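Local coordinates for protein 4-aminobutyrate transaminase (Acinetobacter baumannii, PDB 6WOP) that probably catalyses the transfer of the amino group of 4-aminobutyrate to 2-oxoglutarate, with pyridoxal 5'-phosphate as cofactor, at residues T35-D38 with N42-I45; K121-Y126 with D200-V205; G166-R171 with E189-E194; K269-G272 with P276-G279; V369-A374 with L381-K386. All coordinates share one frame; numbering follows the deposited sequence.

Contact 1 (T35-D38 with N42-I45)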
# COMPACT_ATOMS: atom_id res chain seq x y z
N THR A 35 -2.37 -15.05 -43.57
CA THR A 35 -3.24 -14.23 -44.42
C THR A 35 -4.49 -13.82 -43.63
O THR A 35 -5.13 -14.69 -43.02
CB THR A 35 -3.65 -15.04 -45.64
OG1 THR A 35 -2.45 -15.61 -46.20
CG2 THR A 35 -4.31 -14.13 -46.72
N ILE A 36 -4.84 -12.54 -43.68
CA ILE A 36 -6.06 -12.03 -43.04
C ILE A 36 -6.87 -11.30 -44.10
O ILE A 36 -6.29 -10.59 -44.93
CB ILE A 36 -5.73 -11.03 -41.89
CG1 ILE A 36 -4.81 -11.67 -40.85
CG2 ILE A 36 -7.08 -10.50 -41.23
CD1 ILE A 36 -4.11 -10.55 -39.99
N TRP A 37 -8.19 -11.49 -44.08
CA TRP A 37 -9.07 -10.84 -45.07
C TRP A 37 -10.02 -9.91 -44.35
O TRP A 37 -10.51 -10.25 -43.27
CB TRP A 37 -9.92 -11.84 -45.86
CG TRP A 37 -9.18 -12.68 -46.85
CD1 TRP A 37 -9.01 -12.42 -48.19
CD2 TRP A 37 -8.53 -13.93 -46.60
NE1 TRP A 37 -8.26 -13.41 -48.77
CE2 TRP A 37 -7.99 -14.38 -47.82
CE3 TRP A 37 -8.38 -14.72 -45.45
CZ2 TRP A 37 -7.28 -15.59 -47.94
CZ3 TRP A 37 -7.69 -15.96 -45.55
CH2 TRP A 37 -7.16 -16.37 -46.80
N ASP A 38 -10.26 -8.74 -44.91
CA ASP A 38 -11.23 -7.86 -44.30
C ASP A 38 -12.60 -8.15 -44.88
O ASP A 38 -12.79 -9.01 -45.75
CB ASP A 38 -10.82 -6.37 -44.46
CG ASP A 38 -10.90 -5.86 -45.90
OD1 ASP A 38 -11.43 -6.56 -46.81
OD2 ASP A 38 -10.37 -4.75 -46.15
N ASN A 42 -10.23 -7.57 -49.14
CA ASN A 42 -8.82 -7.20 -49.24
C ASN A 42 -7.98 -8.17 -48.42
O ASN A 42 -8.35 -8.55 -47.31
CB ASN A 42 -8.58 -5.78 -48.73
CG ASN A 42 -9.38 -4.74 -49.50
OD1 ASN A 42 -9.25 -4.63 -50.71
ND2 ASN A 42 -10.22 -4.00 -48.79
N GLN A 43 -6.83 -8.52 -48.95
CA GLN A 43 -5.94 -9.49 -48.31
C GLN A 43 -4.79 -8.75 -47.64
O GLN A 43 -4.22 -7.81 -48.22
CB GLN A 43 -5.40 -10.42 -49.40
CG GLN A 43 -5.35 -11.86 -49.02
CD GLN A 43 -5.00 -12.77 -50.19
OE1 GLN A 43 -5.85 -13.15 -51.01
NE2 GLN A 43 -3.71 -13.07 -50.31
N PHE A 44 -4.43 -9.18 -46.42
CA PHE A 44 -3.31 -8.62 -45.66
C PHE A 44 -2.33 -9.72 -45.30
O PHE A 44 -2.73 -10.84 -44.97
CB PHE A 44 -3.77 -7.95 -44.38
CG PHE A 44 -4.54 -6.71 -44.62
CD1 PHE A 44 -5.91 -6.78 -44.78
CD2 PHE A 44 -3.89 -5.46 -44.73
CE1 PHE A 44 -6.64 -5.64 -45.02
CE2 PHE A 44 -4.63 -4.32 -44.96
CZ PHE A 44 -6.00 -4.40 -45.12
N ILE A 45 -1.04 -9.43 -45.42
CA ILE A 45 -0.04 -10.38 -44.96
C ILE A 45 0.15 -10.07 -43.49
O ILE A 45 0.34 -8.91 -43.13
CB ILE A 45 1.28 -10.24 -45.74
CG1 ILE A 45 1.09 -10.61 -47.21
CG2 ILE A 45 2.45 -10.98 -45.02
CD1 ILE A 45 2.26 -10.21 -48.17
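Ile36 and Phe44 face each other as the hydrogen-bonded pair of two short antiparallel strands. Ile36 N donates to Phe44 O at 3.0 Å, and Phe44 N answers to Ile36 O at 2.8 Å. Thr35 with Ile45 and Trp37 with Gln43 are the flanking non-hydrogen-bonded pairs. The strand segments approach to 4.7 Å between their axes and run at 148° to each other. One more backbone bond, from Asp38 N to Asn42 O at 3.1 Å, closes the end beside the turn. The whole is a beta hairpin within the larger mixed sheet, where strand 28-32 lies beside one arm and strand 379-384 beside the other. Asp38 reaches back across the hairpin end. Its CG sits between the backbone N and the carbonyl carbon (chi1 69°), which swings the carboxylate over to Asn42. There Asn42 ND2 gives Asp38 OD2 a nearly straight bond of 2.7 Å; OD2 lies in the amide plane of Asn42 and receives the N-H on its syn lone pair. Asn42 N meets Asp38 OD1 at 2.8 Å from above the carboxylate plane. Glu40 N adds a weak bond to that oxygen. On the face of Thr35, Trp37 and Gln43, the glutamine lies alongside the indole and points the same way. Trp37 NE1 makes only a weak bond to Gln43 OE1, 3.3 Å long. Thr35 CG2 lies over one indole face, toward its rim, and also packs 3.4 Å from Gln43 CG. Thr35 OG1 is bound by Gln403. On the other face the Phe44 ring stacks with Trp26, and Ile36 O and Asp38 OD2 lie at its edge.

Contact 2 (K121-Y126 with D200-V205)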
# COMPACT_ATOMS: atom_id res chain seq x y z
N LYS A 121 2.36 -14.63 -6.81
CA LYS A 121 1.73 -15.29 -5.67
C LYS A 121 2.57 -16.46 -5.17
O LYS A 121 2.76 -16.64 -3.95
CB LYS A 121 0.34 -15.77 -6.06
CG LYS A 121 -0.58 -14.58 -6.34
CD LYS A 121 -1.99 -14.90 -6.92
CE LYS A 121 -2.71 -16.10 -6.34
NZ LYS A 121 -3.98 -16.26 -7.20
N ILE A 122 3.02 -17.31 -6.08
CA ILE A 122 3.82 -18.49 -5.72
C ILE A 122 5.14 -18.05 -5.07
O ILE A 122 5.57 -18.59 -4.03
CB ILE A 122 4.04 -19.31 -7.00
CG1 ILE A 122 2.73 -20.01 -7.43
CG2 ILE A 122 5.24 -20.36 -6.87
CD1 ILE A 122 2.89 -20.52 -8.91
N ALA A 123 5.81 -17.08 -5.67
CA ALA A 123 7.08 -16.61 -5.12
C ALA A 123 6.90 -15.97 -3.75
O ALA A 123 7.72 -16.17 -2.86
CB ALA A 123 7.70 -15.59 -6.07
N ARG A 124 5.85 -15.16 -3.59
CA ARG A 124 5.58 -14.58 -2.28
C ARG A 124 5.35 -15.68 -1.27
O ARG A 124 5.88 -15.64 -0.17
CB ARG A 124 4.36 -13.69 -2.32
CG ARG A 124 4.60 -12.27 -2.87
CD ARG A 124 3.52 -11.37 -2.30
NE ARG A 124 3.58 -9.95 -2.66
CZ ARG A 124 2.68 -9.08 -2.19
NH1 ARG A 124 1.73 -9.51 -1.37
NH2 ARG A 124 2.72 -7.79 -2.53
N CYS A 125 4.58 -16.70 -1.64
CA CYS A 125 4.27 -17.78 -0.72
C CYS A 125 5.55 -18.52 -0.34
O CYS A 125 5.80 -18.77 0.84
CB CYS A 125 3.21 -18.73 -1.36
SG CYS A 125 3.01 -20.27 -0.39
N TYR A 126 6.33 -18.91 -1.36
CA TYR A 126 7.53 -19.73 -1.12
C TYR A 126 8.55 -19.00 -0.25
O TYR A 126 9.17 -19.59 0.65
CB TYR A 126 8.18 -20.13 -2.46
CG TYR A 126 9.43 -20.98 -2.25
CD1 TYR A 126 9.31 -22.34 -1.92
CD2 TYR A 126 10.70 -20.43 -2.37
CE1 TYR A 126 10.45 -23.12 -1.75
CE2 TYR A 126 11.83 -21.21 -2.17
CZ TYR A 126 11.69 -22.54 -1.87
OH TYR A 126 12.81 -23.32 -1.68
N ASP A 200 13.40 -8.82 1.96
CA ASP A 200 11.97 -8.60 1.75
C ASP A 200 11.57 -8.73 0.29
O ASP A 200 10.43 -8.37 -0.05
CB ASP A 200 11.55 -7.23 2.24
CG ASP A 200 11.38 -7.20 3.73
OD1 ASP A 200 10.63 -8.04 4.24
OD2 ASP A 200 12.02 -6.34 4.38
N VAL A 201 12.49 -9.12 -0.60
CA VAL A 201 12.18 -9.24 -2.03
C VAL A 201 11.87 -10.71 -2.31
O VAL A 201 12.73 -11.57 -2.13
CB VAL A 201 13.35 -8.75 -2.93
CG1 VAL A 201 13.05 -8.94 -4.44
CG2 VAL A 201 13.68 -7.26 -2.66
N ALA A 202 10.64 -10.99 -2.81
CA ALA A 202 10.25 -12.34 -3.19
C ALA A 202 10.83 -12.75 -4.53
O ALA A 202 11.28 -13.90 -4.70
CB ALA A 202 8.71 -12.48 -3.27
N ALA A 203 10.82 -11.86 -5.52
CA ALA A 203 11.25 -12.26 -6.84
C ALA A 203 11.76 -11.07 -7.60
O ALA A 203 11.29 -9.93 -7.40
CB ALA A 203 10.10 -12.90 -7.67
N ILE A 204 12.69 -11.35 -8.52
CA ILE A 204 13.05 -10.44 -9.61
C ILE A 204 12.49 -11.00 -10.89
O ILE A 204 12.77 -12.18 -11.24
CB ILE A 204 14.57 -10.26 -9.72
CG1 ILE A 204 15.07 -9.69 -8.41
CG2 ILE A 204 14.91 -9.32 -10.94
CD1 ILE A 204 16.63 -9.25 -8.35
N VAL A 205 11.75 -10.18 -11.62
CA VAL A 205 10.98 -10.66 -12.77
C VAL A 205 11.40 -9.91 -14.01
O VAL A 205 11.37 -8.66 -14.02
CB VAL A 205 9.47 -10.47 -12.55
CG1 VAL A 205 8.70 -11.08 -13.80
CG2 VAL A 205 9.09 -11.10 -11.20
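Ala202 CB sits over one face of the flat peptide group that joins Ala123 to Arg124, at 3.8 Å from Ala123 O. No ring takes part. The flat guanidinium of Arg124 stands clear of the strand: its NH1 bonds to the carbonyl oxygens of Val162 and Phe160 of the second subunit, and its NE weakly to His130 O. What meets the strand is the root of that side chain, with Arg124 CA 3.9 Å and Arg124 CG 4.1 Å from Ala202 CB. Beside this, Ala123 CB points at the strand and touches Ala203 CB at 3.9 Å. Three methyl groups thus make up most of the contact. They let helix 112-127 lie close, with 7.1 Å between the axes of the two segments, which run at 145°. This is helix-on-sheet packing in the large alpha/beta sheet of a pyridoxal-phosphate aminotransferase. Strand 201-206 is an inner strand there, between strands 131-135 and 236-240. Leu236 touches Ala123, and Val238 lies beside Ala203, extending the apolar surface onto the neighbouring strand. The other side of the helix meets the second subunit: Phe144 of that subunit packs on Lys121 and Arg124, and its Phe160 on Cys125.

Contact 3 (G166-R171 with E189-E194)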
# COMPACT_ATOMS: atom_id res chain seq x y z
N GLY A 166 5.58 -2.14 -2.72
CA GLY A 166 6.60 -3.19 -2.79
C GLY A 166 7.00 -3.60 -4.20
O GLY A 166 7.55 -4.69 -4.40
N VAL A 167 6.70 -2.78 -5.20
CA VAL A 167 7.13 -3.04 -6.58
C VAL A 167 8.07 -1.93 -7.02
O VAL A 167 7.70 -0.75 -6.93
CB VAL A 167 5.91 -3.09 -7.52
CG1 VAL A 167 6.34 -3.36 -9.03
CG2 VAL A 167 4.96 -4.18 -6.99
N PHE A 168 9.26 -2.30 -7.55
CA PHE A 168 10.21 -1.27 -7.94
C PHE A 168 10.82 -1.61 -9.28
O PHE A 168 10.97 -2.78 -9.61
CB PHE A 168 11.33 -1.14 -6.82
CG PHE A 168 10.73 -0.71 -5.49
CD1 PHE A 168 10.31 0.63 -5.31
CD2 PHE A 168 10.51 -1.63 -4.48
CE1 PHE A 168 9.67 1.01 -4.08
CE2 PHE A 168 9.90 -1.27 -3.29
CZ PHE A 168 9.48 0.05 -3.10
N HIS A 169 11.26 -0.59 -10.03
CA HIS A 169 11.83 -0.81 -11.36
C HIS A 169 13.32 -0.52 -11.43
O HIS A 169 13.77 0.61 -11.12
CB HIS A 169 11.11 0.06 -12.37
CG HIS A 169 9.67 -0.32 -12.53
ND1 HIS A 169 8.67 0.23 -11.76
CD2 HIS A 169 9.06 -1.23 -13.34
CE1 HIS A 169 7.50 -0.31 -12.09
NE2 HIS A 169 7.71 -1.21 -13.04
N ALA A 170 14.08 -1.50 -11.93
CA ALA A 170 15.49 -1.30 -12.26
C ALA A 170 15.66 -1.01 -13.76
O ALA A 170 14.68 -1.07 -14.53
CB ALA A 170 16.29 -2.54 -11.85
N ARG A 171 16.90 -0.76 -14.17
CA ARG A 171 17.20 -0.53 -15.56
C ARG A 171 17.54 -1.84 -16.27
O ARG A 171 18.42 -2.53 -15.86
CB ARG A 171 18.45 0.35 -15.76
CG ARG A 171 18.61 1.49 -14.82
CD ARG A 171 17.63 2.58 -15.06
NE ARG A 171 16.23 2.32 -14.78
CZ ARG A 171 15.63 2.34 -13.60
NH1 ARG A 171 16.31 2.55 -12.48
NH2 ARG A 171 14.37 2.10 -13.53
N GLU A 189 21.01 -3.19 -7.27
CA GLU A 189 21.58 -3.03 -5.95
C GLU A 189 21.14 -1.70 -5.31
O GLU A 189 21.04 -1.61 -4.07
CB GLU A 189 23.12 -3.14 -6.05
CG GLU A 189 23.54 -4.53 -6.57
CD GLU A 189 25.00 -4.65 -6.91
OE1 GLU A 189 25.64 -3.62 -7.31
OE2 GLU A 189 25.53 -5.79 -6.76
N ASP A 190 20.95 -0.65 -6.10
CA ASP A 190 20.45 0.60 -5.51
C ASP A 190 19.04 0.40 -4.95
O ASP A 190 18.66 1.03 -3.97
CB ASP A 190 20.43 1.72 -6.57
CG ASP A 190 21.83 2.19 -6.99
OD1 ASP A 190 22.87 1.84 -6.32
OD2 ASP A 190 21.90 2.94 -8.02
N ILE A 191 18.22 -0.44 -5.61
CA ILE A 191 16.90 -0.74 -5.04
C ILE A 191 17.06 -1.37 -3.66
O ILE A 191 16.36 -1.01 -2.70
CB ILE A 191 16.12 -1.66 -6.02
CG1 ILE A 191 15.67 -0.82 -7.25
CG2 ILE A 191 14.84 -2.27 -5.33
CD1 ILE A 191 15.07 -1.69 -8.37
N PHE A 192 17.97 -2.35 -3.53
CA PHE A 192 18.22 -2.93 -2.20
C PHE A 192 18.67 -1.87 -1.22
O PHE A 192 18.36 -1.93 -0.01
CB PHE A 192 19.31 -4.00 -2.26
CG PHE A 192 18.98 -5.19 -3.09
CD1 PHE A 192 17.70 -5.64 -3.20
CD2 PHE A 192 19.99 -5.90 -3.72
CE1 PHE A 192 17.39 -6.79 -3.94
CE2 PHE A 192 19.69 -7.04 -4.48
CZ PHE A 192 18.39 -7.48 -4.58
N SER A 193 19.53 -0.95 -1.70
CA SER A 193 20.11 0.03 -0.79
C SER A 193 19.12 1.09 -0.37
O SER A 193 19.32 1.71 0.66
CB SER A 193 21.31 0.75 -1.43
OG SER A 193 22.36 -0.14 -1.72
N GLU A 194 18.12 1.38 -1.20
CA GLU A 194 17.28 2.56 -1.04
C GLU A 194 15.82 2.27 -0.78
O GLU A 194 15.17 3.07 -0.09
CB GLU A 194 17.36 3.45 -2.31
CG GLU A 194 18.85 3.93 -2.55
CD GLU A 194 19.07 4.54 -3.93
OE1 GLU A 194 18.10 4.66 -4.72
OE2 GLU A 194 20.22 4.89 -4.21
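Ile191 fills the tight part of this contact alone from the helix side. Its CG1 lies beside the backbone N, opposite the carbonyl carbon (chi1 -73°), and the chain then runs out extended to press CD1 on the strand backbone. CD1 of Ile191 is 3.7 Å from both His169 C and Ala170 N, and 3.8 Å from Ala170 CB. Its other branch, CG2, rests 4.0 Å from Phe168 CB. Helix 181-194 is held in this way over strand 167-170, an outermost strand of its sheet within the chain, with 9.0 Å between the segment axes. Ile133 of the neighbouring strand 131-135 also touches Ile191.

Beyond Ile191 the packing is loose: no other side chain of 189-194 touches 166-171. The Phe168 ring leads off toward Val167 of the third subunit. Arg171 folds back on the segment's own backbone, where its NH2 bonds to His169 O at 2.9 Å from above the carbonyl plane. The chemistry is thus divided. Between the two segments the contact is apolar, while Arg171 N bonds to Ser187 OG one turn earlier in the helix. Arg171 and Glu194 form salt bridges with Glu194 and Arg171 of the third subunit, and His169 ND1 bonds to its Asp195.

Contact 4 (K269-G272 with P276-G279)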
# COMPACT_ATOMS: atom_id res chain seq x y z
N LYS A 269 -0.06 -16.63 -24.72
CA LYS A 269 -0.06 -16.26 -26.13
C LYS A 269 0.10 -17.50 -27.02
O LYS A 269 -0.85 -18.26 -27.17
CB LYS A 269 1.03 -15.20 -26.39
CG LYS A 269 0.61 -13.78 -25.81
CD LYS A 269 1.62 -12.74 -26.20
CE LYS A 269 1.25 -11.34 -25.65
NZ LYS A 269 0.74 -10.52 -26.71
N SER A 270 1.29 -17.72 -27.60
CA SER A 270 1.31 -18.77 -28.60
C SER A 270 1.24 -20.17 -28.00
O SER A 270 0.99 -21.13 -28.75
CB SER A 270 2.54 -18.62 -29.49
OG SER A 270 2.27 -17.73 -30.57
N LEU A 271 1.35 -20.32 -26.66
CA LEU A 271 1.02 -21.58 -25.98
C LEU A 271 -0.27 -22.15 -26.57
O LEU A 271 -0.36 -23.34 -26.84
CB LEU A 271 0.84 -21.34 -24.47
CG LEU A 271 0.26 -22.52 -23.68
CD1 LEU A 271 1.19 -23.75 -23.64
CD2 LEU A 271 -0.05 -22.06 -22.15
N GLY A 272 -1.28 -21.31 -26.77
CA GLY A 272 -2.62 -21.76 -27.10
C GLY A 272 -2.94 -21.65 -28.59
O GLY A 272 -4.05 -22.02 -29.01
N PRO A 276 -7.62 -19.01 -25.53
CA PRO A 276 -7.14 -18.43 -24.25
C PRO A 276 -6.65 -19.50 -23.29
O PRO A 276 -7.43 -20.34 -22.80
CB PRO A 276 -8.37 -17.69 -23.70
CG PRO A 276 -9.15 -17.31 -24.93
CD PRO A 276 -8.98 -18.54 -25.86
N ILE A 277 -5.35 -19.42 -22.98
CA ILE A 277 -4.74 -20.23 -21.93
C ILE A 277 -3.40 -19.60 -21.59
O ILE A 277 -2.77 -18.96 -22.45
CB ILE A 277 -4.56 -21.70 -22.41
CG1 ILE A 277 -3.93 -22.58 -21.32
CG2 ILE A 277 -3.68 -21.76 -23.68
CD1 ILE A 277 -4.04 -24.16 -21.59
N SER A 278 -2.90 -19.87 -20.37
CA SER A 278 -1.60 -19.40 -19.88
C SER A 278 -1.05 -20.48 -18.96
O SER A 278 -1.72 -21.49 -18.71
CB SER A 278 -1.71 -18.09 -19.09
OG SER A 278 -2.39 -18.32 -17.86
N GLY A 279 0.21 -20.32 -18.51
CA GLY A 279 0.68 -21.26 -17.49
C GLY A 279 1.92 -20.76 -16.78
O GLY A 279 2.55 -19.79 -17.20
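Leu271 and Ile277 meet with their side chains crossing at about a right angle. In Ile277 a chi1 of -179° carries CG1 away from the backbone N, which turns CG2 into the corner between the backbone N and carbonyl carbon and toward the 3-10 turn. There CG2 of Ile277 reaches Gly272 CA at 3.6 Å. Glycine has no side chain in the way, so the methyl group can settle directly on the backbone. The same CG2 lies 4.0 Å from Leu271 CD2. Leu271 in turn has its CG opposite its amide nitrogen (chi1 170°) and lays CD2 along the start of strand 278-283. CD2 of Leu271 is 3.7 Å from Ser278 C and 4.0 Å from Gly279 N. Each side chain packs on the other and on the backbone next in the chain: Ile277 on Gly272, Leu271 on Ser278 and Gly279.

The turn and the strand start belong to the connection between strands 264-267 and 278-283, antiparallel neighbours in the large sheet. Helix 303-318 covers the pair, with Ala309 against Leu271 and with Ala305 and Val306 against Ile277. The turn itself is closed by Gly272 N bonding to Lys269 O at 3.1 Å. Lys269 points away from the contact: its NZ bonds to Ile51 O, and its side chain lies about 6 Å from a bound tartrate, probably from the crystallisation liquor, which may mark a pocket. The chemistry implies a division of labour. Apolar contact joins the turn to the strand start. Polar groups of the turn, Lys269 and Ser270, bond to the end of helix 49-52 and to Asn55, and Tyr299 OH of the second subunit bonds to Ile277 O and weakly to Lys269 O.

Contact 5 (V369-A374 with L381-K386)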
# COMPACT_ATOMS: atom_id res chain seq x y z
N VAL A 369 5.04 6.20 -40.88
CA VAL A 369 5.00 6.30 -42.34
C VAL A 369 5.13 4.91 -42.97
O VAL A 369 4.38 4.54 -43.86
CB VAL A 369 6.09 7.28 -42.86
CG1 VAL A 369 6.33 7.08 -44.35
CG2 VAL A 369 5.68 8.75 -42.56
N VAL A 370 6.06 4.10 -42.46
CA VAL A 370 6.28 2.75 -42.97
C VAL A 370 5.08 1.87 -42.66
O VAL A 370 4.57 1.13 -43.52
CB VAL A 370 7.59 2.18 -42.37
CG1 VAL A 370 7.72 0.64 -42.65
CG2 VAL A 370 8.82 2.98 -42.85
N GLN A 371 4.63 1.91 -41.40
CA GLN A 371 3.48 1.13 -40.98
C GLN A 371 2.27 1.44 -41.85
O GLN A 371 1.53 0.52 -42.24
CB GLN A 371 3.17 1.40 -39.50
CG GLN A 371 1.96 0.62 -39.00
CD GLN A 371 1.64 0.89 -37.53
OE1 GLN A 371 1.48 2.05 -37.10
NE2 GLN A 371 1.55 -0.17 -36.77
N ASN A 372 2.02 2.74 -42.12
CA ASN A 372 0.81 3.01 -42.88
C ASN A 372 0.99 2.71 -44.36
O ASN A 372 0.05 2.21 -45.02
CB ASN A 372 0.35 4.46 -42.68
CG ASN A 372 0.14 4.79 -41.19
OD1 ASN A 372 0.29 3.90 -40.33
ND2 ASN A 372 -0.20 6.04 -40.89
N TYR A 373 2.18 2.90 -44.93
CA TYR A 373 2.41 2.43 -46.30
C TYR A 373 2.14 0.94 -46.39
O TYR A 373 1.52 0.46 -47.35
CB TYR A 373 3.83 2.69 -46.73
CG TYR A 373 4.08 2.13 -48.11
CD1 TYR A 373 4.49 0.82 -48.30
CD2 TYR A 373 3.90 2.93 -49.24
CE1 TYR A 373 4.70 0.31 -49.54
CE2 TYR A 373 4.09 2.42 -50.48
CZ TYR A 373 4.52 1.12 -50.62
OH TYR A 373 4.74 0.60 -51.86
N ALA A 374 2.66 0.18 -45.42
CA ALA A 374 2.47 -1.26 -45.44
C ALA A 374 1.00 -1.60 -45.39
O ALA A 374 0.51 -2.43 -46.17
CB ALA A 374 3.22 -1.91 -44.29
N LEU A 381 1.63 -4.41 -39.88
CA LEU A 381 2.83 -4.21 -39.07
C LEU A 381 2.49 -3.62 -37.71
O LEU A 381 1.63 -2.73 -37.63
CB LEU A 381 3.82 -3.21 -39.76
CG LEU A 381 4.49 -3.67 -41.06
CD1 LEU A 381 5.42 -2.57 -41.69
CD2 LEU A 381 5.25 -4.95 -40.74
N LEU A 382 3.19 -4.07 -36.66
CA LEU A 382 3.06 -3.48 -35.32
C LEU A 382 4.25 -2.61 -34.93
O LEU A 382 5.40 -2.93 -35.26
CB LEU A 382 2.93 -4.57 -34.27
CG LEU A 382 1.82 -5.61 -34.48
CD1 LEU A 382 2.03 -6.69 -33.43
CD2 LEU A 382 0.44 -4.96 -34.34
N THR A 383 3.98 -1.58 -34.13
CA THR A 383 5.05 -0.78 -33.50
C THR A 383 5.14 -1.06 -32.00
O THR A 383 4.33 -1.78 -31.40
CB THR A 383 4.85 0.72 -33.73
OG1 THR A 383 3.60 1.14 -33.17
CG2 THR A 383 4.95 1.06 -35.24
N CYS A 384 6.18 -0.52 -31.37
CA CYS A 384 6.44 -0.80 -29.98
C CYS A 384 7.35 0.30 -29.49
O CYS A 384 7.56 1.29 -30.20
CB CYS A 384 7.12 -2.15 -29.77
SG CYS A 384 8.43 -2.58 -31.00
N GLY A 385 7.76 0.15 -28.23
CA GLY A 385 8.87 0.94 -27.73
C GLY A 385 8.37 2.13 -26.95
O GLY A 385 7.28 2.66 -27.19
N LYS A 386 9.21 2.56 -25.98
CA LYS A 386 8.86 3.69 -25.14
C LYS A 386 8.44 4.87 -25.99
O LYS A 386 7.54 5.63 -25.61
CB LYS A 386 10.08 4.06 -24.26
CG LYS A 386 9.83 5.28 -23.33
CD LYS A 386 11.08 5.53 -22.50
CE LYS A 386 10.91 6.72 -21.59
NZ LYS A 386 12.04 6.79 -20.64
O HOH W 1 0.92 -2.06 -41.35
O HOH W 2 1.03 -0.56 -33.60
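Gln371 has a chi1 of 179°, which sends CG out on the far side from the backbone N, and stays extended to CD, which carries its amide from the helix to the strand. There NE2 of Gln371 donates to Leu381 O at 2.7 Å. The bond is nearly straight (168°) and lies in the glutamine's amide plane, but it meets the carbonyl from above its plane (37°). The other end of the amide is held too, since OE1 accepts from Lys368 NZ. Thr383 crosses the glutamine at about a right angle, with its CG2 3.9 Å from Gln371 NE2.

Two waters extend the polar link. Water 1 donates to Gln371 O at 2.8 Å and accepts from Leu381 N at 2.9 Å. Water 2 accepts from Gln371 NE2 and from Thr383 N, both at 3.2 Å. Gln371 and the waters thus engage the N and O of Leu381 and the N of Thr383.

Leu381 supplies the apolar half. Its CD1 is pressed against Ala374 CB at 3.5 Å, tighter than usual, and touches Val370 CG1 at 4.1 Å. Leu411 of helix 401-416 packs on both Val370 and Leu381, and Phe393 adds to the same core. Helix 364-376 links strand 356-361 to strand 379-384, which run parallel with strand 390-393 between them. This is a beta-alpha-beta crossover, here in the smaller alpha/beta part of a class-III aminotransferase.

Overall arrangement
Contacts 1 and 5 belong to one seven-stranded sheet, where strands 43-46 and 379-384 are neighbours; their centres lie about 17 Å apart. Contacts 2, 3 and 4 reach the other large sheet. Contact 1 is partly exposed and rich in hydrogen bonds, as suits a hairpin. The other four are buried. Contacts 2 and 3 lie across the chain's centre from contact 1 and touch each other, Val201 CG2 being 4.0 Å from Phe192 CE1. Both are apolar helix-on-strand packing, with polar groups turned to different subunits. Contact 4, nearest the centre, is also apolar but lies near a bound tartrate. Contact 5 mixes apolar packing with a glutamine bond and water bridges.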